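PDB 3MMI: myosin-4 from Saccharomyces cerevisiae, which carries ASH1 and other mRNAs to the yeast bud as a type V myosin motor linked to them through She3, this chain being its globular tail. Local coordinates for residues H56-V61 with K76-V81; G101-S106 with C203-V208; K190-L195 with V254-P259. All coordinates share one frame; numbering follows the deposited sequence.

Near the N terminus, contact 1 closes a short loop of 14 residues by folding helix 71-91 back along helix 53-67. Helix 97-108, the next in the chain, then enters contact 2, which spans a much longer excursion and meets the C-terminal end of helix 185-204 and the turn after it. Contact 3 begins earlier on this same helix, at 190-195, and reaches forward to the end of helix 240-257. Contact 1 is therefore in series with the others, whereas contacts 2 and 3 cross. Their centres lie about 18 Å (contacts 1 and 2) and 19 Å (contacts 2 and 3) apart, and helix 185-204 joins the latter two.

Contact 1. Residues H56-V61 with K76-V81; sequences HVITTV and KFISKV
Two first torsions bring V61 and F77 together: CG of F77 extends opposite its backbone N (chi1 162°), carrying the ring across to the other helix, and V61 puts CG1 in the equivalent position (chi1 173°), above that ring. The methyl V61 CG1 sits 3.6 Å from the centroid of the F77 ring, a CH-pi contact over the face but shifted toward the rim, while V61 CB comes within 3.6 Å of F77 CZ. On the opposite face lies V81 CG2, one helical turn further along, so the ring is held between two valines. Its edge runs up to the backbone of the partner helix, F77 CE2 being 3.8 Å from I58 O. The segments belong to an antiparallel helical hairpin: helices 53-67 and 71-91 are joined by a tight connection, and the local axes run at 163° to each other, 10.9 Å apart at their closest. A phenylalanine suits so wide a spacing, since its ring is long enough to bridge it. The branched I58 serves two partners at once. Its CD1 meets V81 CG1 at 3.6 Å, and its CG2 lies 3.8 Å from CD1 of I78, whose chain approaches at about a right angle. Helix 26-37 covers one flank of the hairpin, with Y29 on V61 and T30 on F77, and L111 of helix 111-119 packs on I58.

Contact 2. Residues G101-S106 with C203-V208; sequences GIFWLS and CKFQVV
This is a mixed polar and aromatic contact, in which I102, F103 and S106 on one side of helix 97-108 meet F205 and V207 where helix 185-204 ends. S106 OG donates a hydrogen bond to F205 O, 2.8 Å away, tilted 23° from the carbonyl plane; with OG opposite the backbone N, the hydroxyl projects at the turn. A small serine fits because the two backbones come close, the CA atoms of S106 and V207 being 5.1 Å apart. The rings of F103 and F205 make a T-shaped pair, the edge of F103 toward the face of F205, with centroids 5.7 Å apart and planes at 75°. F103 CB also lies over that face, at 4.3 Å from the centroid of the F205 ring, and K204 CG is on the opposite face. I102 supplies one methyl to two neighbours: its CG2 lies in the plane of the F205 ring, at the edge, 4.0 Å from F205 CD2, and also touches V207 CG1 at 3.8 Å. F198, V201 and L202, earlier on helix 185-204, extend the apolar surface that I102 meets, and R110 NE gives a hydrogen bond to S106 O. The turn that S106 grips is a Schellman motif: Q206, with positive phi of 56°, is the C-prime residue, and V207 N to L202 O and Q206 N to C203 O close the helix end.

Contact 3. Residues K190-L195 with V254-P259; sequences KLFTFL and VSWFEP
One face of the W256 indole is covered by L195, whose CB stands over the centre of the six-membered ring at 3.5 Å from its centroid, a CH-pi contact; F257 CG lies at the indole edge, in its plane, and W256 CE3 stands over the centre of the F257 ring. This is helix-to-helix packing within the all-helical Dilute region of the tail, joining helix 185-204 to the end of helix 240-257. F192 is turned nearly parallel to W256, at 16° to the five-membered ring, but slid so far aside (centroids 5.6 Å apart) that the two barely overlap; its CE1 touches W256 CB at 3.6 Å. The tryptophan reaches L195 because its CG is anti to the backbone N (chi1 -170°), and its breadth lets it meet both F192 and L195. F216 of helix 209-234 packs edge-to-face with the indole, and R260 makes a cation-pi contact. With an alanine in place of W256, L195 CB is likely to lose the face it rests on and R260 its aromatic partner, opening a gap between the helices. The branched leucine serves both rings: L195 CD1 lies 3.8 Å from W256 CD2 and 3.8 Å from F257 CE1.

Contact 1. Residues H56-V61 with K76-V81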
loop_
_atom_site.group_PDB
_atom_site.type_symbol
_atom_site.label_atom_id
_atom_site.label_comp_id
_atom_site.label_asym_id
_atom_site.label_seq_id
_atom_site.Cartn_x
_atom_site.Cartn_y
_atom_site.Cartn_z
ATOM N N HIS A 56 21.452 8.165 -9.636
ATOM C CA HIS A 56 22.803 8.687 -9.778
ATOM C C HIS A 56 22.775 9.850 -10.786
ATOM O O HIS A 56 23.320 10.892 -10.553
ATOM C CB HIS A 56 23.778 7.558 -10.153
ATOM C CG HIS A 56 25.201 8.028 -10.310
ATOM N ND1 HIS A 56 25.987 8.376 -9.210
ATOM C CD2 HIS A 56 25.944 8.296 -11.444
ATOM C CE1 HIS A 56 27.163 8.801 -9.652
ATOM N NE2 HIS A 56 27.158 8.776 -11.005
ATOM N N VAL A 57 22.076 9.692 -11.880
ATOM C CA VAL A 57 22.043 10.733 -12.872
ATOM C C VAL A 57 21.288 11.952 -12.319
ATOM O O VAL A 57 21.809 13.084 -12.364
ATOM C CB VAL A 57 21.336 10.223 -14.143
ATOM C CG1 VAL A 57 21.201 11.336 -15.202
ATOM C CG2 VAL A 57 22.068 9.098 -14.702
ATOM N N ILE A 58 20.062 11.721 -11.796
ATOM C CA ILE A 58 19.248 12.783 -11.185
ATOM C C ILE A 58 20.033 13.552 -10.141
ATOM O O ILE A 58 20.062 14.775 -10.114
ATOM C CB ILE A 58 17.989 12.228 -10.542
ATOM C CG1 ILE A 58 16.966 11.879 -11.617
ATOM C CG2 ILE A 58 17.329 13.297 -9.628
ATOM C CD1 ILE A 58 16.053 10.658 -11.274
ATOM N N THR A 59 20.722 12.822 -9.321
ATOM C CA THR A 59 21.285 13.376 -8.155
ATOM C C THR A 59 22.569 14.143 -8.470
ATOM O O THR A 59 22.865 15.165 -7.836
ATOM C CB THR A 59 21.461 12.247 -7.122
ATOM O OG1 THR A 59 21.129 12.766 -5.836
ATOM C CG2 THR A 59 22.881 11.651 -7.077
ATOM N N THR A 60 23.313 13.665 -9.483
ATOM C CA THR A 60 24.467 14.407 -10.001
ATOM C C THR A 60 24.048 15.749 -10.553
ATOM O O THR A 60 24.673 16.707 -10.251
ATOM C CB THR A 60 25.258 13.626 -11.088
ATOM O OG1 THR A 60 25.897 12.482 -10.503
ATOM C CG2 THR A 60 26.310 14.510 -11.706
ATOM N N VAL A 61 22.978 15.811 -11.334
ATOM C CA VAL A 61 22.596 17.073 -11.948
ATOM C C VAL A 61 22.112 18.005 -10.830
ATOM O O VAL A 61 22.575 19.156 -10.721
ATOM C CB VAL A 61 21.496 16.912 -13.000
ATOM C CG1 VAL A 61 21.025 18.238 -13.480
ATOM C CG2 VAL A 61 21.968 16.086 -14.161
ATOM N N LYS A 76 13.022 23.158 -11.444
ATOM C CA LYS A 76 12.340 22.855 -12.721
ATOM C C LYS A 76 12.797 21.494 -13.234
ATOM O O LYS A 76 12.036 20.716 -13.818
ATOM C CB LYS A 76 12.548 23.986 -13.782
ATOM N N PHE A 77 14.073 21.242 -13.089
ATOM C CA PHE A 77 14.668 20.023 -13.619
ATOM C C PHE A 77 14.042 18.835 -12.831
ATOM O O PHE A 77 13.590 17.834 -13.405
ATOM C CB PHE A 77 16.194 20.073 -13.399
ATOM C CG PHE A 77 16.867 18.734 -13.508
ATOM C CD1 PHE A 77 17.040 18.106 -14.759
ATOM C CD2 PHE A 77 17.304 18.065 -12.358
ATOM C CE1 PHE A 77 17.642 16.838 -14.874
ATOM C CE2 PHE A 77 17.902 16.781 -12.443
ATOM C CZ PHE A 77 18.064 16.164 -13.699
ATOM N N ILE A 78 14.027 18.972 -11.506
ATOM C CA ILE A 78 13.467 17.943 -10.635
ATOM C C ILE A 78 11.986 17.739 -10.939
ATOM O O ILE A 78 11.516 16.606 -11.005
ATOM C CB ILE A 78 13.662 18.282 -9.112
ATOM C CG1 ILE A 78 14.973 17.700 -8.563
ATOM C CG2 ILE A 78 12.610 17.624 -8.327
ATOM C CD1 ILE A 78 14.997 16.141 -8.668
ATOM N N SER A 79 11.246 18.838 -11.168
ATOM C CA SER A 79 9.815 18.694 -11.582
ATOM C C SER A 79 9.629 17.855 -12.808
ATOM O O SER A 79 8.852 16.883 -12.745
ATOM C CB SER A 79 9.091 20.036 -11.736
ATOM O OG SER A 79 9.157 20.723 -10.484
ATOM N N LYS A 80 10.348 18.179 -13.899
ATOM C CA LYS A 80 10.191 17.418 -15.131
ATOM C C LYS A 80 10.552 15.944 -14.878
ATOM O O LYS A 80 9.823 15.045 -15.304
ATOM C CB LYS A 80 11.018 18.010 -16.332
ATOM N N VAL A 81 11.684 15.699 -14.228
ATOM C CA VAL A 81 12.113 14.334 -13.930
ATOM C C VAL A 81 11.055 13.501 -13.116
ATOM O O VAL A 81 10.721 12.372 -13.447
ATOM C CB VAL A 81 13.436 14.341 -13.145
ATOM C CG1 VAL A 81 13.575 13.060 -12.361
ATOM C CG2 VAL A 81 14.614 14.509 -14.100
#

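Contact 2. Residues G101-S106 with C203-V208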
loop_
_atom_site.group_PDB
_atom_site.type_symbol
_atom_site.label_atom_id
_atom_site.label_comp_id
_atom_site.label_asym_id
_atom_site.label_seq_id
_atom_site.Cartn_x
_atom_site.Cartn_y
_atom_site.Cartn_z
ATOM N N GLY A 101 7.843 -1.027 -11.246
ATOM C CA GLY A 101 7.415 -0.316 -10.042
ATOM C C GLY A 101 8.521 -0.264 -8.989
ATOM O O GLY A 101 8.973 0.822 -8.527
ATOM N N ILE A 102 9.053 -1.432 -8.694
ATOM C CA ILE A 102 10.099 -1.520 -7.706
ATOM C C ILE A 102 11.396 -0.832 -8.074
ATOM O O ILE A 102 11.965 -0.151 -7.254
ATOM C CB ILE A 102 10.386 -2.978 -7.298
ATOM C CG1 ILE A 102 9.167 -3.555 -6.563
ATOM C CG2 ILE A 102 11.524 -3.039 -6.306
ATOM C CD1 ILE A 102 9.149 -5.181 -6.572
ATOM N N PHE A 103 11.868 -1.023 -9.320
ATOM C CA PHE A 103 13.103 -0.365 -9.782
ATOM C C PHE A 103 12.945 1.156 -9.600
ATOM O O PHE A 103 13.744 1.767 -8.969
ATOM C CB PHE A 103 13.303 -0.675 -11.275
ATOM C CG PHE A 103 14.432 0.087 -11.898
ATOM C CD1 PHE A 103 15.752 -0.285 -11.631
ATOM C CD2 PHE A 103 14.189 1.159 -12.761
ATOM C CE1 PHE A 103 16.816 0.417 -12.219
ATOM C CE2 PHE A 103 15.240 1.832 -13.341
ATOM C CZ PHE A 103 16.549 1.468 -13.075
ATOM N N TRP A 104 11.869 1.730 -10.141
ATOM C CA TRP A 104 11.681 3.191 -10.127
ATOM C C TRP A 104 11.532 3.698 -8.665
ATOM O O TRP A 104 12.145 4.706 -8.263
ATOM C CB TRP A 104 10.505 3.618 -11.050
ATOM C CG TRP A 104 10.906 3.406 -12.573
ATOM C CD1 TRP A 104 10.355 2.518 -13.480
ATOM C CD2 TRP A 104 11.961 4.086 -13.282
ATOM N NE1 TRP A 104 10.981 2.640 -14.701
ATOM C CE2 TRP A 104 11.975 3.583 -14.607
ATOM C CE3 TRP A 104 12.887 5.075 -12.928
ATOM C CZ2 TRP A 104 12.896 4.047 -15.582
ATOM C CZ3 TRP A 104 13.780 5.547 -13.882
ATOM C CH2 TRP A 104 13.783 5.025 -15.196
ATOM N N LEU A 105 10.783 2.955 -7.856
ATOM C CA LEU A 105 10.473 3.413 -6.531
ATOM C C LEU A 105 11.689 3.296 -5.677
ATOM O O LEU A 105 11.969 4.164 -4.873
ATOM C CB LEU A 105 9.317 2.679 -5.896
ATOM C CG LEU A 105 7.957 3.178 -6.439
ATOM C CD1 LEU A 105 6.832 2.218 -6.271
ATOM C CD2 LEU A 105 7.591 4.584 -5.932
ATOM N N SER A 106 12.452 2.251 -5.887
ATOM C CA SER A 106 13.700 2.153 -5.186
ATOM C C SER A 106 14.655 3.303 -5.471
ATOM O O SER A 106 15.308 3.773 -4.553
ATOM C CB SER A 106 14.398 0.848 -5.543
ATOM O OG SER A 106 15.521 0.788 -4.681
ATOM N N CYS A 203 14.989 -7.099 -2.684
ATOM C CA CYS A 203 16.492 -7.183 -2.444
ATOM C C CYS A 203 17.323 -6.943 -3.710
ATOM O O CYS A 203 18.301 -6.256 -3.634
ATOM C CB CYS A 203 16.935 -8.494 -1.866
ATOM S SG CYS A 203 16.071 -9.049 -0.352
ATOM N N LYS A 204 16.887 -7.454 -4.856
ATOM C CA LYS A 204 17.603 -7.274 -6.133
ATOM C C LYS A 204 17.778 -5.795 -6.402
ATOM O O LYS A 204 18.943 -5.304 -6.507
ATOM C CB LYS A 204 16.830 -7.949 -7.307
ATOM C CG LYS A 204 17.580 -7.910 -8.659
ATOM N N PHE A 205 16.654 -5.061 -6.431
ATOM C CA PHE A 205 16.681 -3.637 -6.767
ATOM C C PHE A 205 17.065 -2.748 -5.586
ATOM O O PHE A 205 16.823 -1.560 -5.594
ATOM C CB PHE A 205 15.388 -3.211 -7.478
ATOM C CG PHE A 205 15.211 -3.830 -8.802
ATOM C CD1 PHE A 205 16.288 -3.966 -9.682
ATOM C CD2 PHE A 205 13.964 -4.269 -9.223
ATOM C CE1 PHE A 205 16.094 -4.557 -10.939
ATOM C CE2 PHE A 205 13.796 -4.853 -10.487
ATOM C CZ PHE A 205 14.858 -4.992 -11.335
ATOM N N GLN A 206 17.651 -3.346 -4.568
ATOM C CA GLN A 206 18.192 -2.624 -3.426
ATOM C C GLN A 206 17.229 -1.673 -2.615
ATOM O O GLN A 206 17.660 -0.608 -2.120
ATOM C CB GLN A 206 19.476 -1.858 -3.838
ATOM C CG GLN A 206 20.748 -2.789 -4.080
ATOM C CD GLN A 206 21.956 -1.995 -4.670
ATOM O OE1 GLN A 206 22.563 -1.157 -3.986
ATOM N NE2 GLN A 206 22.237 -2.206 -5.950
ATOM N N VAL A 207 15.965 -2.072 -2.386
ATOM C CA VAL A 207 15.169 -1.197 -1.570
ATOM C C VAL A 207 15.646 -1.216 -0.121
ATOM O O VAL A 207 15.966 -2.242 0.405
ATOM C CB VAL A 207 13.621 -1.281 -1.828
ATOM C CG1 VAL A 207 13.250 -1.955 -3.119
ATOM C CG2 VAL A 207 12.836 -1.796 -0.629
ATOM N N VAL A 208 15.733 -0.063 0.519
ATOM C CA VAL A 208 16.226 -0.016 1.890
ATOM C C VAL A 208 15.319 -0.858 2.808
ATOM O O VAL A 208 14.118 -0.989 2.557
ATOM C CB VAL A 208 16.339 1.452 2.469
ATOM C CG1 VAL A 208 17.155 2.244 1.562
ATOM C CG2 VAL A 208 14.969 2.158 2.596
#

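Contact 3. Residues K190-L195 with V254-P259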
loop_
_atom_site.group_PDB
_atom_site.type_symbol
_atom_site.label_atom_id
_atom_site.label_comp_id
_atom_site.label_asym_id
_atom_site.label_seq_id
_atom_site.Cartn_x
_atom_site.Cartn_y
_atom_site.Cartn_z
ATOM N N LYS A 190 1.456 -21.384 -4.158
ATOM C CA LYS A 190 1.666 -20.367 -5.149
ATOM C C LYS A 190 1.778 -18.958 -4.479
ATOM O O LYS A 190 2.566 -18.089 -4.970
ATOM C CB LYS A 190 0.488 -20.369 -6.148
ATOM N N LEU A 191 0.961 -18.681 -3.435
ATOM C CA LEU A 191 1.149 -17.464 -2.681
ATOM C C LEU A 191 2.564 -17.335 -2.055
ATOM O O LEU A 191 3.182 -16.269 -2.088
ATOM C CB LEU A 191 0.101 -17.369 -1.539
ATOM C CG LEU A 191 0.270 -16.134 -0.664
ATOM C CD1 LEU A 191 -0.073 -14.814 -1.423
ATOM C CD2 LEU A 191 -0.669 -16.364 0.458
ATOM N N PHE A 192 3.056 -18.422 -1.465
ATOM C CA PHE A 192 4.390 -18.379 -0.830
ATOM C C PHE A 192 5.563 -18.174 -1.787
ATOM O O PHE A 192 6.496 -17.391 -1.502
ATOM C CB PHE A 192 4.625 -19.600 0.016
ATOM C CG PHE A 192 3.682 -19.707 1.183
ATOM C CD1 PHE A 192 3.114 -18.566 1.760
ATOM C CD2 PHE A 192 3.311 -20.958 1.681
ATOM C CE1 PHE A 192 2.235 -18.655 2.874
ATOM C CE2 PHE A 192 2.406 -21.033 2.800
ATOM C CZ PHE A 192 1.875 -19.812 3.373
ATOM N N THR A 193 5.420 -18.738 -2.982
ATOM C CA THR A 193 6.376 -18.518 -4.026
ATOM C C THR A 193 6.331 -17.096 -4.542
ATOM O O THR A 193 7.408 -16.469 -4.786
ATOM C CB THR A 193 6.188 -19.565 -5.171
ATOM O OG1 THR A 193 6.521 -20.838 -4.609
ATOM C CG2 THR A 193 7.107 -19.280 -6.304
ATOM N N PHE A 194 5.117 -16.578 -4.679
ATOM C CA PHE A 194 4.953 -15.202 -5.129
ATOM C C PHE A 194 5.599 -14.184 -4.164
ATOM O O PHE A 194 6.243 -13.232 -4.589
ATOM C CB PHE A 194 3.490 -14.845 -5.365
ATOM C CG PHE A 194 3.274 -13.340 -5.514
ATOM C CD1 PHE A 194 3.344 -12.764 -6.720
ATOM C CD2 PHE A 194 3.027 -12.520 -4.396
ATOM C CE1 PHE A 194 3.138 -11.419 -6.898
ATOM C CE2 PHE A 194 2.828 -11.128 -4.538
ATOM C CZ PHE A 194 2.908 -10.576 -5.806
ATOM N N LEU A 195 5.404 -14.383 -2.876
ATOM C CA LEU A 195 5.941 -13.511 -1.861
ATOM C C LEU A 195 7.446 -13.674 -1.725
ATOM O O LEU A 195 8.130 -12.672 -1.465
ATOM C CB LEU A 195 5.338 -13.810 -0.468
ATOM C CG LEU A 195 3.836 -13.424 -0.386
ATOM C CD1 LEU A 195 3.201 -13.831 0.921
ATOM C CD2 LEU A 195 3.632 -11.887 -0.699
ATOM N N VAL A 254 -0.696 -15.429 6.995
ATOM C CA VAL A 254 0.123 -14.556 7.837
ATOM C C VAL A 254 1.496 -15.219 8.322
ATOM O O VAL A 254 2.436 -14.532 8.609
ATOM C CB VAL A 254 -0.701 -14.107 9.058
ATOM C CG1 VAL A 254 0.072 -14.077 10.302
ATOM C CG2 VAL A 254 -1.303 -12.786 8.767
ATOM N N SER A 255 1.475 -16.555 8.424
ATOM C CA SER A 255 2.643 -17.363 8.735
ATOM C C SER A 255 3.891 -17.019 7.861
ATOM O O SER A 255 4.954 -16.919 8.410
ATOM C CB SER A 255 2.324 -18.865 8.693
ATOM O OG SER A 255 2.162 -19.301 7.359
ATOM N N TRP A 256 3.727 -16.715 6.557
ATOM C CA TRP A 256 4.835 -16.268 5.721
ATOM C C TRP A 256 5.479 -14.951 6.248
ATOM O O TRP A 256 6.704 -14.766 6.223
ATOM C CB TRP A 256 4.389 -16.073 4.263
ATOM C CG TRP A 256 5.556 -15.850 3.375
ATOM C CD1 TRP A 256 6.249 -16.838 2.619
ATOM C CD2 TRP A 256 6.204 -14.607 3.068
ATOM N NE1 TRP A 256 7.292 -16.234 1.914
ATOM C CE2 TRP A 256 7.298 -14.893 2.176
ATOM C CE3 TRP A 256 5.996 -13.290 3.464
ATOM C CZ2 TRP A 256 8.134 -13.908 1.677
ATOM C CZ3 TRP A 256 6.868 -12.294 2.980
ATOM C CH2 TRP A 256 7.899 -12.616 2.071
ATOM N N PHE A 257 4.637 -14.001 6.656
ATOM C CA PHE A 257 5.128 -12.655 7.008
ATOM C C PHE A 257 5.779 -12.697 8.356
ATOM O O PHE A 257 6.429 -11.740 8.799
ATOM C CB PHE A 257 3.995 -11.625 7.043
ATOM C CG PHE A 257 3.466 -11.312 5.727
ATOM C CD1 PHE A 257 2.520 -12.100 5.173
ATOM C CD2 PHE A 257 3.990 -10.280 4.997
ATOM C CE1 PHE A 257 2.063 -11.876 3.916
ATOM C CE2 PHE A 257 3.529 -10.007 3.748
ATOM C CZ PHE A 257 2.569 -10.817 3.183
ATOM N N GLU A 258 5.586 -13.790 9.061
ATOM C CA GLU A 258 5.865 -13.631 10.479
ATOM C C GLU A 258 7.332 -13.541 10.906
ATOM O O GLU A 258 7.657 -12.690 11.717
ATOM C CB GLU A 258 5.057 -14.592 11.337
ATOM C CG GLU A 258 4.084 -13.842 12.188
ATOM C CD GLU A 258 3.005 -14.717 12.843
ATOM O OE1 GLU A 258 2.954 -15.986 12.704
ATOM O OE2 GLU A 258 2.149 -14.091 13.508
ATOM N N PRO A 259 8.216 -14.393 10.342
ATOM C CA PRO A 259 9.644 -14.164 10.603
ATOM C C PRO A 259 10.227 -12.887 9.918
ATOM O O PRO A 259 11.452 -12.824 9.725
ATOM C CB PRO A 259 10.295 -15.423 9.997
ATOM C CG PRO A 259 9.340 -15.848 8.911
ATOM C CD PRO A 259 7.975 -15.585 9.513
#